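Local coordinates for protein racemase, putative (Roseobacter denitrificans, PDB 3TCS) that binds magnesium and D-alanine in an enolase-superfamily TIM barrel and may act as a racemase or hydro-lyase, its true reaction being unsettled, at residues Ala105-Asp108 with Thr109-Asp113. Sequence-based numbering, arbitrary orientation.
Sequences AGVD and TAIWD
D108 and W112 meet one turn apart on the buried alpha-helix 98-119, which belongs to the N-terminal domain that enolase-superfamily enzymes carry beside their TIM barrel. The D108 carboxylate comes up to the edge of the indole, with CG in the ring plane and the two flat groups turned 47° against each other. OD1 of D108 takes a weak, bent bond from NE1 of W112 at 3.4 Å, while OD2 of D108 lies 3.2 Å from CD1 of W112. D108 has CG anti to its own N (chi1 164°), and this swing carries the carboxylate alongside the next turn. Around the helix, V107 CG1 touches I111 CD1 at 3.9 Å. Two donors from one residue converge on A105 O: T109 N bonds to A105 O at 2.9 Å, nearly straight with an N-H...O angle of 168°, and T109 OG1 gives a second bond to A105 O at the same 2.9 Å; the two come from opposite faces of the carbonyl plane. The stronger partners of D108 are backbone amides where helix 287-300 begins: I287 N gives to OD2 and C288 N to OD1, so the aspartate ties this helix to the barrel domain, and the two amides, one on each oxygen, help to fix the carboxylate's rotation, with the weak W112 NE1 bond adding to them. W112 packs on the same two residues and has R115 as a cation-pi partner. Strand 48-52 of the antiparallel sheet is fastened to the helix by W50 N, which gives to D113 OD2, and by Q52 N, which gives to T109 OG1.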
loop_
_atom_site.group_PDB
_atom_site.type_symbol
_atom_site.label_atom_id
_atom_site.label_comp_id
_atom_site.label_asym_id
_atom_site.label_seq_id
_atom_site.Cartn_x
_atom_site.Cartn_y
_atom_site.Cartn_z
ATOM N N ALA B 105 -6.958 2.973 -11.124
ATOM C CA ALA B 105 -6.879 4.230 -11.862
ATOM C C ALA B 105 -7.037 4.024 -13.366
ATOM O O ALA B 105 -7.601 4.869 -14.061
ATOM C CB ALA B 105 -5.553 4.931 -11.565
ATOM N N GLY B 106 -6.528 2.902 -13.859
ATOM C CA GLY B 106 -6.616 2.612 -15.279
ATOM C C GLY B 106 -8.039 2.345 -15.731
ATOM O O GLY B 106 -8.451 2.775 -16.812
ATOM N N VAL B 107 -8.801 1.626 -14.914
ATOM C CA VAL B 107 -10.180 1.340 -15.286
ATOM C C VAL B 107 -11.009 2.613 -15.143
ATOM O O VAL B 107 -11.855 2.914 -15.986
ATOM C CB VAL B 107 -10.785 0.224 -14.409
ATOM C CG1 VAL B 107 -12.220 -0.058 -14.854
ATOM C CG2 VAL B 107 -9.939 -1.042 -14.523
ATOM N N ASP B 108 -10.749 3.364 -14.075
ATOM C CA ASP B 108 -11.457 4.615 -13.820
ATOM C C ASP B 108 -11.277 5.609 -14.967
ATOM O O ASP B 108 -12.254 6.128 -15.506
ATOM C CB ASP B 108 -10.955 5.247 -12.515
ATOM C CG ASP B 108 -11.345 6.717 -12.385
ATOM O OD1 ASP B 108 -12.206 7.041 -11.542
ATOM O OD2 ASP B 108 -10.785 7.553 -13.131
ATOM N N THR B 109 -10.032 5.871 -15.347
ATOM C CA THR B 109 -9.789 6.829 -16.414
ATOM C C THR B 109 -10.344 6.374 -17.759
ATOM O O THR B 109 -10.749 7.206 -18.565
ATOM C CB THR B 109 -8.284 7.188 -16.537
ATOM O OG1 THR B 109 -7.502 6.001 -16.687
ATOM C CG2 THR B 109 -7.828 7.949 -15.288
ATOM N N ALA B 110 -10.385 5.064 -18.001
ATOM C CA ALA B 110 -10.937 4.554 -19.261
ATOM C C ALA B 110 -12.452 4.783 -19.270
ATOM O O ALA B 110 -13.053 5.066 -20.311
ATOM C CB ALA B 110 -10.629 3.059 -19.412
ATOM N N ILE B 111 -13.065 4.661 -18.098
ATOM C CA ILE B 111 -14.498 4.869 -17.971
ATOM C C ILE B 111 -14.833 6.338 -18.223
ATOM O O ILE B 111 -15.833 6.642 -18.864
ATOM C CB ILE B 111 -14.995 4.409 -16.573
ATOM C CG1 ILE B 111 -14.955 2.879 -16.511
ATOM C CG2 ILE B 111 -16.394 4.938 -16.293
ATOM C CD1 ILE B 111 -15.321 2.296 -15.157
ATOM N N TRP B 112 -13.999 7.259 -17.747
ATOM C CA TRP B 112 -14.286 8.671 -17.997
ATOM C C TRP B 112 -14.164 9.002 -19.483
ATOM O O TRP B 112 -14.937 9.797 -20.011
ATOM C CB TRP B 112 -13.375 9.573 -17.157
ATOM C CG TRP B 112 -13.814 9.616 -15.724
ATOM C CD1 TRP B 112 -13.289 8.910 -14.679
ATOM C CD2 TRP B 112 -14.919 10.359 -15.193
ATOM N NE1 TRP B 112 -14.002 9.167 -13.528
ATOM C CE2 TRP B 112 -15.005 10.055 -13.816
ATOM C CE3 TRP B 112 -15.845 11.255 -15.748
ATOM C CZ2 TRP B 112 -15.983 10.617 -12.983
ATOM C CZ3 TRP B 112 -16.820 11.812 -14.919
ATOM C CH2 TRP B 112 -16.878 11.490 -13.551
ATOM N N ASP B 113 -13.200 8.383 -20.160
ATOM C CA ASP B 113 -13.025 8.596 -21.591
ATOM C C ASP B 113 -14.279 8.084 -22.304
ATOM O O ASP B 113 -14.795 8.723 -23.227
ATOM C CB ASP B 113 -11.803 7.823 -22.085
ATOM C CG ASP B 113 -11.507 8.074 -23.549
ATOM O OD1 ASP B 113 -11.341 9.252 -23.917
ATOM O OD2 ASP B 113 -11.438 7.098 -24.328
#